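Local coordinates for protein putative polyprenyl synthetase (Streptomyces coelicolor, PDB 3NF2) that probably makes isoprenoid diphosphates as a magnesium-dependent prenyltransferase of the FPP/GGPP synthase family, at residues Leu227-Asp232 against Ser242-Arg247; Ser250-Ala255 against Glu302-Glu307; Leu61-Ala66 against Val75-Ala80. One frame throughout, in Å; residues are numbered along the deposited sequence.

Contact 1 (Leu227-Asp232 against Ser242-Arg247)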
ATOM      1  N   LEU A 227      12.291 -10.455  25.922  1.00 48.34           N
ATOM      2  CA  LEU A 227      13.040 -11.516  25.248  1.00 45.84           C
ATOM      3  C   LEU A 227      14.075 -10.975  24.268  1.00 46.19           C
ATOM      4  O   LEU A 227      15.085 -11.630  24.018  1.00 46.33           O
ATOM      5  CB  LEU A 227      12.106 -12.485  24.508  1.00 53.50           C
ATOM      6  CG  LEU A 227      10.966 -13.264  25.192  1.00 68.45           C
ATOM      7  CD1 LEU A 227      10.340 -14.261  24.200  1.00 66.09           C
ATOM      8  CD2 LEU A 227      11.377 -13.978  26.494  1.00 73.47           C
ATOM      9  N   GLY A 228      13.820  -9.800  23.690  1.00 45.97           N
ATOM     10  CA  GLY A 228      14.801  -9.168  22.796  1.00 42.49           C
ATOM     11  C   GLY A 228      16.115  -8.820  23.493  1.00 44.68           C
ATOM     12  O   GLY A 228      17.182  -8.858  22.885  1.00 48.39           O
ATOM     13  N   ILE A 229      16.042  -8.483  24.776  1.00 47.82           N
ATOM     14  CA  ILE A 229      17.257  -8.280  25.564  1.00 50.16           C
ATOM     15  C   ILE A 229      17.711  -9.539  26.325  1.00 47.99           C
ATOM     16  O   ILE A 229      18.788 -10.054  26.070  1.00 48.49           O
ATOM     17  CB  ILE A 229      17.140  -7.081  26.525  1.00 50.97           C
ATOM     18  CG1 ILE A 229      16.713  -5.817  25.758  1.00 44.09           C
ATOM     19  CG2 ILE A 229      18.472  -6.870  27.273  1.00 46.59           C
ATOM     20  CD1 ILE A 229      16.177  -4.702  26.643  1.00 32.94           C
ATOM     21  N   TRP A 230      16.891 -10.049  27.240  1.00 51.23           N
ATOM     22  CA  TRP A 230      17.359 -11.131  28.130  1.00 53.40           C
ATOM     23  C   TRP A 230      17.122 -12.568  27.676  1.00 53.90           C
ATOM     24  O   TRP A 230      17.367 -13.499  28.443  1.00 50.29           O
ATOM     25  CB  TRP A 230      16.809 -10.939  29.536  1.00 49.19           C
ATOM     26  CG  TRP A 230      17.379  -9.736  30.180  1.00 46.10           C
ATOM     27  CD1 TRP A 230      18.594  -9.635  30.799  1.00 36.20           C
ATOM     28  CD2 TRP A 230      16.772  -8.443  30.263  1.00 45.50           C
ATOM     29  NE1 TRP A 230      18.775  -8.355  31.275  1.00 49.13           N
ATOM     30  CE2 TRP A 230      17.673  -7.603  30.959  1.00 44.58           C
ATOM     31  CE3 TRP A 230      15.551  -7.912  29.819  1.00 42.00           C
ATOM     32  CZ2 TRP A 230      17.395  -6.262  31.224  1.00 39.40           C
ATOM     33  CZ3 TRP A 230      15.274  -6.575  30.083  1.00 43.78           C
ATOM     34  CH2 TRP A 230      16.198  -5.763  30.775  1.00 42.40           C
ATOM     35  N   GLY A 231      16.668 -12.743  26.436  1.00 57.14           N
ATOM     36  CA  GLY A 231      16.350 -14.062  25.905  1.00 59.61           C
ATOM     37  C   GLY A 231      17.566 -14.911  25.597  1.00 66.05           C
ATOM     38  O   GLY A 231      18.587 -14.407  25.121  1.00 63.74           O
ATOM     39  N   ASP A 232      17.440 -16.207  25.875  1.00 71.46           N
ATOM     40  CA  ASP A 232      18.494 -17.183  25.634  1.00 76.27           C
ATOM     41  C   ASP A 232      18.472 -17.578  24.156  1.00 77.00           C
ATOM     42  O   ASP A 232      17.406 -17.912  23.639  1.00 77.16           O
ATOM     43  CB  ASP A 232      18.253 -18.402  26.536  1.00 79.36           C
ATOM     44  CG  ASP A 232      19.299 -19.501  26.359  1.00 86.05           C
ATOM     45  OD1 ASP A 232      20.501 -19.192  26.181  1.00 82.47           O
ATOM     46  OD2 ASP A 232      18.908 -20.687  26.423  1.00 86.16           O
ATOM     47  N   SER A 242      20.074  -9.127  21.533  1.00 53.49           N
ATOM     48  CA  SER A 242      19.885  -8.814  20.104  1.00 52.94           C
ATOM     49  C   SER A 242      19.302  -7.422  19.853  1.00 48.93           C
ATOM     50  O   SER A 242      19.809  -6.691  19.006  1.00 52.37           O
ATOM     51  CB  SER A 242      19.042  -9.889  19.394  1.00 57.01           C
ATOM     52  OG  SER A 242      17.645  -9.656  19.555  1.00 65.46           O
ATOM     53  N   ASP A 243      18.266  -7.055  20.607  1.00 40.36           N
ATOM     54  CA  ASP A 243      17.689  -5.719  20.505  1.00 45.36           C
ATOM     55  C   ASP A 243      18.659  -4.596  20.884  1.00 49.73           C
ATOM     56  O   ASP A 243      18.524  -3.469  20.397  1.00 52.19           O
ATOM     57  CB  ASP A 243      16.432  -5.588  21.361  1.00 42.76           C
ATOM     58  CG  ASP A 243      15.213  -6.225  20.728  1.00 51.87           C
ATOM     59  OD1 ASP A 243      15.336  -6.868  19.666  1.00 60.84           O
ATOM     60  OD2 ASP A 243      14.117  -6.077  21.307  1.00 50.27           O
ATOM     61  N   LEU A 244      19.617  -4.886  21.763  1.00 50.69           N
ATOM     62  CA  LEU A 244      20.603  -3.868  22.142  1.00 48.17           C
ATOM     63  C   LEU A 244      21.678  -3.691  21.073  1.00 44.83           C
ATOM     64  O   LEU A 244      22.222  -2.602  20.924  1.00 53.40           O
ATOM     65  CB  LEU A 244      21.233  -4.161  23.508  1.00 40.88           C
ATOM     66  CG  LEU A 244      20.305  -4.263  24.720  1.00 43.61           C
ATOM     67  CD1 LEU A 244      21.113  -4.432  26.004  1.00 42.85           C
ATOM     68  CD2 LEU A 244      19.355  -3.078  24.846  1.00 43.50           C
ATOM     69  N   ARG A 245      21.967  -4.758  20.333  1.00 45.12           N
ATOM     70  CA  ARG A 245      22.862  -4.699  19.171  1.00 49.12           C
ATOM     71  C   ARG A 245      22.265  -3.874  18.020  1.00 50.50           C
ATOM     72  O   ARG A 245      22.995  -3.374  17.166  1.00 51.58           O
ATOM     73  CB  ARG A 245      23.213  -6.110  18.673  1.00 48.30           C
ATOM     74  CG  ARG A 245      24.080  -6.925  19.624  1.00 46.58           C
ATOM     75  CD  ARG A 245      24.283  -8.359  19.148  1.00 47.37           C
ATOM     76  NE  ARG A 245      24.887  -9.200  20.187  1.00 57.89           N
ATOM     77  CZ  ARG A 245      26.186  -9.485  20.278  1.00 61.26           C
ATOM     78  NH1 ARG A 245      27.041  -8.999  19.386  1.00 64.12           N
ATOM     79  NH2 ARG A 245      26.638 -10.261  21.260  1.00 55.46           N
ATOM     80  N   GLN A 246      20.943  -3.735  18.013  1.00 46.43           N
ATOM     81  CA  GLN A 246      20.234  -2.998  16.977  1.00 51.76           C
ATOM     82  C   GLN A 246      19.778  -1.620  17.469  1.00 53.93           C
ATOM     83  O   GLN A 246      19.061  -0.907  16.756  1.00 51.80           O
ATOM     84  CB  GLN A 246      19.033  -3.817  16.477  1.00 53.20           C
ATOM     85  CG  GLN A 246      19.392  -5.008  15.581  1.00 59.47           C
ATOM     86  CD  GLN A 246      18.186  -5.898  15.252  1.00 71.57           C
ATOM     87  OE1 GLN A 246      17.071  -5.658  15.724  1.00 72.84           O
ATOM     88  NE2 GLN A 246      18.412  -6.934  14.439  1.00 61.59           N
ATOM     89  N   ARG A 247      20.134  -1.302  18.697  1.00 52.32           N
ATOM     90  CA  ARG A 247      19.806  -0.060  19.376  1.00 53.77           C
ATOM     91  C   ARG A 247      18.348   0.287  19.453  1.00 55.91           C
ATOM     92  O   ARG A 247      18.001   1.435  19.333  1.00 53.18           O
ATOM     93  CB  ARG A 247      20.556   1.127  18.808  1.00 54.69           C
ATOM     94  CG  ARG A 247      22.024   1.031  18.897  1.00 54.77           C
ATOM     95  CD  ARG A 247      22.662   2.245  18.347  1.00 66.54           C
ATOM     96  NE  ARG A 247      23.804   1.933  17.507  1.00 73.38           N
ATOM     97  CZ  ARG A 247      23.823   2.068  16.191  1.00 78.60           C
ATOM     98  NH1 ARG A 247      22.764   2.505  15.551  1.00 83.50           N
ATOM     99  NH2 ARG A 247      24.896   1.761  15.509  1.00 73.26           N
TER
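Ile229 and Leu244 meet because of how each leaves its backbone. The CG2 methyl of Ile229 stands anti to its own N, while CG1 swings beside that N (chi1 -53°). Leu244 carries CG beside its N and spreads its two methyls over both branches of Ile229. Leu244 CD1 lies 3.8 Å from Ile229 CG2. Leu244 CD2 lies 3.9 Å from Ile229 CG1 and also meets CD1 of that isoleucine. The two side chains cross obliquely. Ile229 CG2 also sits over the centre of one face of the Trp230 ring. With an alanine in place of Ile229, Leu244 would probably lose the branches both its methyls rest on from this side, and the Trp230 ring would lose the methyl over its centre.

The polar half centres on Gly228 O. Asp243 N gives it a nearly straight hydrogen bond of 3.1 Å (170°), from above the carbonyl plane. Ser242 OG adds a weak one at 3.5 Å. The carboxylate of Asp243 rests on the glycine, with OD2 3.5 Å from Gly228 CA, where a CB would clash. Gly228 falls where the family's second DDxxD motif usually ends in aspartate. The Ser242 side chain is about 4 Å from a bound sulfate, probably from the crystallisation liquor. This implies that a buried carbonyl near the end of helix 203-230 takes its main bond from the backbone of the short helix 242-245.

Contact 2 (Ser250-Ala255 against Glu302-Glu307)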
ATOM      1  N   SER A 250      13.140  -0.138  23.087  1.00 53.07           N
ATOM      2  CA  SER A 250      12.048  -0.956  23.568  1.00 52.39           C
ATOM      3  C   SER A 250      11.664  -0.508  24.923  1.00 49.99           C
ATOM      4  O   SER A 250      12.327   0.293  25.508  1.00 48.58           O
ATOM      5  CB  SER A 250      12.454  -2.399  23.617  1.00 53.89           C
ATOM      6  OG  SER A 250      13.760  -2.491  24.084  1.00 56.54           O
ATOM      7  N   LEU A 251      10.591  -1.060  25.425  1.00 46.52           N
ATOM      8  CA  LEU A 251      10.044  -0.624  26.671  1.00 46.18           C
ATOM      9  C   LEU A 251      11.015  -0.727  27.826  1.00 46.32           C
ATOM     10  O   LEU A 251      11.071   0.163  28.616  1.00 46.77           O
ATOM     11  CB  LEU A 251       8.814  -1.425  26.987  1.00 43.90           C
ATOM     12  CG  LEU A 251       7.550  -0.799  26.457  1.00 50.17           C
ATOM     13  CD1 LEU A 251       6.403  -1.680  26.708  1.00 50.66           C
ATOM     14  CD2 LEU A 251       7.334   0.502  27.082  1.00 37.35           C
ATOM     15  N   PRO A 252      11.785  -1.784  27.948  1.00 39.54           N
ATOM     16  CA  PRO A 252      12.722  -1.766  29.083  1.00 39.39           C
ATOM     17  C   PRO A 252      13.730  -0.610  29.009  1.00 43.61           C
ATOM     18  O   PRO A 252      13.971   0.063  30.022  1.00 40.38           O
ATOM     19  CB  PRO A 252      13.453  -3.111  28.984  1.00 34.97           C
ATOM     20  CG  PRO A 252      12.688  -3.942  28.044  1.00 39.33           C
ATOM     21  CD  PRO A 252      11.859  -3.047  27.187  1.00 31.87           C
ATOM     22  N   VAL A 253      14.284  -0.385  27.817  1.00 46.44           N
ATOM     23  CA  VAL A 253      15.246   0.697  27.566  1.00 45.38           C
ATOM     24  C   VAL A 253      14.643   2.034  27.947  1.00 45.76           C
ATOM     25  O   VAL A 253      15.214   2.797  28.727  1.00 48.36           O
ATOM     26  CB  VAL A 253      15.642   0.751  26.079  1.00 44.66           C
ATOM     27  CG1 VAL A 253      16.646   1.871  25.821  1.00 44.40           C
ATOM     28  CG2 VAL A 253      16.213  -0.572  25.640  1.00 44.08           C
ATOM     29  N   VAL A 254      13.464   2.290  27.399  1.00 48.43           N
ATOM     30  CA  VAL A 254      12.748   3.538  27.615  1.00 44.85           C
ATOM     31  C   VAL A 254      12.336   3.745  29.075  1.00 46.16           C
ATOM     32  O   VAL A 254      12.537   4.831  29.632  1.00 48.89           O
ATOM     33  CB  VAL A 254      11.539   3.610  26.674  1.00 44.66           C
ATOM     34  CG1 VAL A 254      10.693   4.784  27.001  1.00 51.66           C
ATOM     35  CG2 VAL A 254      12.014   3.698  25.217  1.00 42.58           C
ATOM     36  N   ALA A 255      11.780   2.703  29.697  1.00 44.25           N
ATOM     37  CA  ALA A 255      11.389   2.771  31.113  1.00 44.18           C
ATOM     38  C   ALA A 255      12.590   3.055  32.028  1.00 42.06           C
ATOM     39  O   ALA A 255      12.473   3.801  32.992  1.00 43.39           O
ATOM     40  CB  ALA A 255      10.679   1.496  31.541  1.00 41.70           C
ATOM     41  N   GLU A 302      11.822  -4.904  35.339  1.00 48.53           N
ATOM     42  CA  GLU A 302      10.705  -5.065  36.255  1.00 45.39           C
ATOM     43  C   GLU A 302       9.472  -4.316  35.783  1.00 47.69           C
ATOM     44  O   GLU A 302       8.382  -4.895  35.735  1.00 46.22           O
ATOM     45  CB  GLU A 302      11.096  -4.599  37.666  1.00 50.59           C
ATOM     46  CG  GLU A 302      10.000  -4.777  38.719  1.00 58.26           C
ATOM     47  CD  GLU A 302       9.587  -6.240  38.924  1.00 66.83           C
ATOM     48  OE1 GLU A 302      10.458  -7.135  38.865  1.00 61.17           O
ATOM     49  OE2 GLU A 302       8.384  -6.492  39.152  1.00 69.26           O
ATOM     50  N   TRP A 303       9.649  -3.042  35.419  1.00 40.39           N
ATOM     51  CA  TRP A 303       8.539  -2.230  34.938  1.00 42.63           C
ATOM     52  C   TRP A 303       7.851  -2.862  33.727  1.00 43.00           C
ATOM     53  O   TRP A 303       6.622  -2.806  33.613  1.00 46.11           O
ATOM     54  CB  TRP A 303       8.975  -0.803  34.599  1.00 37.69           C
ATOM     55  CG  TRP A 303       7.797   0.093  34.381  1.00 36.33           C
ATOM     56  CD1 TRP A 303       7.124   0.799  35.328  1.00 39.71           C
ATOM     57  CD2 TRP A 303       7.125   0.346  33.136  1.00 41.53           C
ATOM     58  NE1 TRP A 303       6.079   1.504  34.752  1.00 41.22           N
ATOM     59  CE2 TRP A 303       6.055   1.232  33.409  1.00 42.72           C
ATOM     60  CE3 TRP A 303       7.323  -0.093  31.816  1.00 40.27           C
ATOM     61  CZ2 TRP A 303       5.198   1.698  32.413  1.00 40.82           C
ATOM     62  CZ3 TRP A 303       6.465   0.361  30.828  1.00 41.02           C
ATOM     63  CH2 TRP A 303       5.416   1.255  31.134  1.00 42.34           C
ATOM     64  N   THR A 304       8.641  -3.465  32.844  1.00 40.75           N
ATOM     65  CA  THR A 304       8.108  -4.050  31.614  1.00 43.64           C
ATOM     66  C   THR A 304       7.388  -5.392  31.877  1.00 47.45           C
ATOM     67  O   THR A 304       6.387  -5.703  31.217  1.00 50.58           O
ATOM     68  CB  THR A 304       9.197  -4.187  30.531  1.00 42.52           C
ATOM     69  OG1 THR A 304       9.882  -2.935  30.389  1.00 40.08           O
ATOM     70  CG2 THR A 304       8.588  -4.591  29.178  1.00 40.59           C
ATOM     71  N   ALA A 305       7.881  -6.166  32.843  1.00 45.78           N
ATOM     72  CA  ALA A 305       7.180  -7.391  33.278  1.00 50.47           C
ATOM     73  C   ALA A 305       5.845  -7.056  33.935  1.00 48.74           C
ATOM     74  O   ALA A 305       4.847  -7.725  33.678  1.00 54.92           O
ATOM     75  CB  ALA A 305       8.048  -8.237  34.210  1.00 46.79           C
ATOM     76  N   ASP A 306       5.830  -6.003  34.751  1.00 53.03           N
ATOM     77  CA  ASP A 306       4.590  -5.504  35.357  1.00 55.51           C
ATOM     78  C   ASP A 306       3.608  -4.957  34.328  1.00 55.43           C
ATOM     79  O   ASP A 306       2.393  -5.077  34.505  1.00 53.89           O
ATOM     80  CB  ASP A 306       4.875  -4.425  36.398  1.00 57.12           C
ATOM     81  CG  ASP A 306       5.689  -4.940  37.572  1.00 69.50           C
ATOM     82  OD1 ASP A 306       5.846  -6.175  37.705  1.00 65.10           O
ATOM     83  OD2 ASP A 306       6.172  -4.099  38.364  1.00 77.78           O
ATOM     84  N   GLU A 307       4.132  -4.340  33.269  1.00 56.01           N
ATOM     85  CA  GLU A 307       3.278  -3.880  32.176  1.00 53.81           C
ATOM     86  C   GLU A 307       2.652  -5.037  31.423  1.00 48.32           C
ATOM     87  O   GLU A 307       1.469  -4.987  31.120  1.00 42.26           O
ATOM     88  CB  GLU A 307       4.018  -2.963  31.211  1.00 52.80           C
ATOM     89  CG  GLU A 307       3.595  -1.531  31.391  1.00 62.27           C
ATOM     90  CD  GLU A 307       2.289  -1.177  30.703  1.00 61.22           C
ATOM     91  OE1 GLU A 307       2.074  -1.625  29.563  1.00 58.06           O
ATOM     92  OE2 GLU A 307       1.487  -0.427  31.302  1.00 71.15           O
TER
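Thr304 and Pro252 form the close part of this contact. The hydroxyl OG1 of Thr304 comes 3.3 Å from Pro252 N and is equally near CA of that proline. No hydrogen bond results, because the proline nitrogen has no hydrogen to share. Thr304 OG1 is instead bonded to Gly300 O, one turn back in its own helix. The first torsion of Thr304 places OG1 beside the backbone N (chi1 -50°), the side from which Gly300 O is met. The side chains of Pro252 and Thr304 cross at about a right angle. The CG2 methyl of Thr304 lies 3.9 Å from Leu251 CB. All three residues are buried.

The Trp303 side is more open. This indole is partly exposed and meets the other helix through its six-membered ring. Leu251 CD2 comes at the ring edge, near its plane, 3.8 Å from Trp303 CZ3. Ala255 CB reaches Trp303 CE3 at 3.7 Å along an oblique line. Within its own helix, Glu307 CG covers one face of the indole, offset toward the rim. No hydrogen bond joins the two segments, so the contact is packing alone.

This is helix-helix packing in the largely helical fold of the isoprenyl diphosphate synthase family. The axes of the short segments 251-255 and 302-307 approach to 8.8 Å, at 124° between their directions, more nearly antiparallel than parallel. Helix 173-198 lies beside them, with Val173 against Trp303 and Cys176 against Leu251. Helix 203-230 gives Ala222 to Thr304, and its Asp225 OD2 accepts a hydrogen bond from Leu251 N. Helix 285-297 adds Ile295 against Pro252.

Contact 3 (Leu61-Ala66 against Val75-Ala80)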
ATOM      1  N   LEU A  61      -6.283 -16.768  16.235  1.00 53.00           N
ATOM      2  CA  LEU A  61      -7.164 -15.797  16.853  1.00 53.46           C
ATOM      3  C   LEU A  61      -8.378 -15.522  15.972  1.00 56.10           C
ATOM      4  O   LEU A  61      -9.506 -15.505  16.457  1.00 55.38           O
ATOM      5  CB  LEU A  61      -6.372 -14.513  17.103  1.00 53.56           C
ATOM      6  CG  LEU A  61      -6.393 -13.731  18.417  1.00 52.85           C
ATOM      7  CD1 LEU A  61      -6.957 -14.510  19.583  1.00 57.76           C
ATOM      8  CD2 LEU A  61      -4.977 -13.277  18.729  1.00 52.30           C
ATOM      9  N   ALA A  62      -8.143 -15.332  14.673  1.00 60.12           N
ATOM     10  CA  ALA A  62      -9.217 -14.996  13.728  1.00 58.89           C
ATOM     11  C   ALA A  62     -10.243 -16.110  13.531  1.00 56.41           C
ATOM     12  O   ALA A  62     -11.435 -15.827  13.380  1.00 52.60           O
ATOM     13  CB  ALA A  62      -8.641 -14.557  12.395  1.00 58.93           C
ATOM     14  N   VAL A  63      -9.784 -17.362  13.530  1.00 56.32           N
ATOM     15  CA  VAL A  63     -10.710 -18.494  13.416  1.00 58.03           C
ATOM     16  C   VAL A  63     -11.497 -18.661  14.712  1.00 61.72           C
ATOM     17  O   VAL A  63     -12.694 -18.943  14.669  1.00 64.48           O
ATOM     18  CB  VAL A  63     -10.048 -19.833  12.923  1.00 59.25           C
ATOM     19  CG1 VAL A  63      -9.500 -19.674  11.510  1.00 55.49           C
ATOM     20  CG2 VAL A  63      -8.953 -20.330  13.854  1.00 60.61           C
ATOM     21  N   LEU A  64     -10.828 -18.438  15.848  1.00 62.09           N
ATOM     22  CA  LEU A  64     -11.483 -18.359  17.157  1.00 61.98           C
ATOM     23  C   LEU A  64     -12.551 -17.267  17.213  1.00 59.67           C
ATOM     24  O   LEU A  64     -13.628 -17.475  17.770  1.00 60.01           O
ATOM     25  CB  LEU A  64     -10.457 -18.101  18.262  1.00 63.40           C
ATOM     26  CG  LEU A  64     -10.138 -19.183  19.287  1.00 66.88           C
ATOM     27  CD1 LEU A  64      -9.124 -20.174  18.748  1.00 72.57           C
ATOM     28  CD2 LEU A  64      -9.605 -18.518  20.536  1.00 61.93           C
ATOM     29  N   SER A  65     -12.236 -16.111  16.630  1.00 57.51           N
ATOM     30  CA  SER A  65     -13.128 -14.956  16.620  1.00 55.92           C
ATOM     31  C   SER A  65     -14.481 -15.273  15.991  1.00 58.39           C
ATOM     32  O   SER A  65     -15.503 -14.777  16.448  1.00 56.75           O
ATOM     33  CB  SER A  65     -12.474 -13.787  15.882  1.00 52.35           C
ATOM     34  OG  SER A  65     -13.223 -12.592  16.045  1.00 49.49           O
ATOM     35  N   ALA A  66     -14.471 -16.105  14.950  1.00 59.32           N
ATOM     36  CA  ALA A  66     -15.690 -16.518  14.262  1.00 60.15           C
ATOM     37  C   ALA A  66     -16.603 -17.368  15.150  1.00 56.75           C
ATOM     38  O   ALA A  66     -17.831 -17.211  15.119  1.00 57.41           O
ATOM     39  CB  ALA A  66     -15.343 -17.248  12.964  1.00 59.38           C
ATOM     40  N   VAL A  75     -15.280 -19.673   8.580  1.00 61.30           N
ATOM     41  CA  VAL A  75     -15.877 -18.349   8.320  1.00 59.33           C
ATOM     42  C   VAL A  75     -14.863 -17.212   8.569  1.00 62.76           C
ATOM     43  O   VAL A  75     -14.868 -16.189   7.870  1.00 64.61           O
ATOM     44  CB  VAL A  75     -17.180 -18.153   9.158  1.00 61.23           C
ATOM     45  CG1 VAL A  75     -17.737 -16.714   9.074  1.00 52.79           C
ATOM     46  CG2 VAL A  75     -18.240 -19.157   8.727  1.00 60.97           C
ATOM     47  N   GLY A  76     -13.977 -17.417   9.540  1.00 57.77           N
ATOM     48  CA  GLY A  76     -12.944 -16.443   9.858  1.00 57.47           C
ATOM     49  C   GLY A  76     -11.660 -16.583   9.054  1.00 57.67           C
ATOM     50  O   GLY A  76     -10.740 -15.779   9.220  1.00 59.80           O
ATOM     51  N   VAL A  77     -11.588 -17.595   8.189  1.00 56.57           N
ATOM     52  CA  VAL A  77     -10.395 -17.818   7.353  1.00 57.72           C
ATOM     53  C   VAL A  77     -10.061 -16.657   6.386  1.00 56.82           C
ATOM     54  O   VAL A  77      -8.893 -16.288   6.290  1.00 59.46           O
ATOM     55  CB  VAL A  77     -10.356 -19.242   6.692  1.00 56.65           C
ATOM     56  CG1 VAL A  77      -9.382 -19.307   5.498  1.00 47.48           C
ATOM     57  CG2 VAL A  77      -9.954 -20.267   7.725  1.00 56.53           C
ATOM     58  N   PRO A  78     -11.075 -16.061   5.711  1.00 54.65           N
ATOM     59  CA  PRO A  78     -10.790 -14.826   4.965  1.00 50.96           C
ATOM     60  C   PRO A  78     -10.157 -13.744   5.836  1.00 51.96           C
ATOM     61  O   PRO A  78      -9.231 -13.049   5.391  1.00 53.27           O
ATOM     62  CB  PRO A  78     -12.175 -14.371   4.505  1.00 50.53           C
ATOM     63  CG  PRO A  78     -12.949 -15.624   4.366  1.00 44.59           C
ATOM     64  CD  PRO A  78     -12.434 -16.564   5.413  1.00 52.95           C
ATOM     65  N   GLY A  79     -10.649 -13.636   7.069  1.00 52.58           N
ATOM     66  CA  GLY A  79     -10.142 -12.684   8.052  1.00 44.33           C
ATOM     67  C   GLY A  79      -8.708 -12.955   8.443  1.00 40.16           C
ATOM     68  O   GLY A  79      -7.920 -12.032   8.550  1.00 48.31           O
ATOM     69  N   ALA A  80      -8.366 -14.225   8.639  1.00 42.32           N
ATOM     70  CA  ALA A  80      -7.000 -14.628   8.994  1.00 42.22           C
ATOM     71  C   ALA A  80      -6.017 -14.414   7.860  1.00 46.76           C
ATOM     72  O   ALA A  80      -4.849 -14.106   8.103  1.00 46.37           O
ATOM     73  CB  ALA A  80      -6.971 -16.090   9.408  1.00 44.26           C
TER
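Ala62, Ala66, Gly76 and Ala80 meet with no flat side-chain group among them. None of the side chains that touch carries a face or edge to be covered, and the surfaces are methyls and backbone. Ala62 CB touches Ala80 CB at 3.7 Å. One turn on, Ala66 CB sits 3.7 Å from Gly76 N and also nears Val75 CB, at 4.3 Å. Between these two alanines the backbones come closest, with Val63 CA 4.7 Å from Gly76 CA.

Gly76 makes that approach possible. A CB on it would point at the other helix, clash with Ala62 O and press on Ala66 CB. Ala62 O itself lies 3.9 Å from Gly76 CA.

At the flank, Val63 and Val77 lie side by side and point the same way. Val63 holds CG1 beside its backbone N (chi1 -63°), and this branch meets Val77 CG2 at 3.9 Å. No hydrogen bond crosses the contact. The small residues let helix 57-67 pack against the backbone at the start of helix 77-98.

The contact joins the end of helix 57-67 to the start of helix 77-98, in the helical fold of the prenyl synthases. Helix 173-198 lies against both segments, with Ile194 on Ala62 and Leu198 on Val75. Helix 5-25 packs Leu15 and Val19 against Val77.

How the contacts relate
Contact 3 comes first along the chain. It closes the short loop between helices 57-67 and 77-98. Contact 1 follows much later. It folds the chain back after helix 203-230, across a connection that includes helix 233-236. Contact 2 opens only after contact 1 has closed. It spans the longest loop, 46 mostly helical residues, and brings helix 300-319 against helix 251-259. The three are in series, and none nests in or crosses another. Contacts 1 and 2 adjoin, with centres 13 Å apart. Ile229 CD1 touches Pro252 CG at 3.8 Å, tying helix 203-230 to helix 251-259. Contact 3 lies on the opposite side of the chain's centre, its centre about 32 Å from both others.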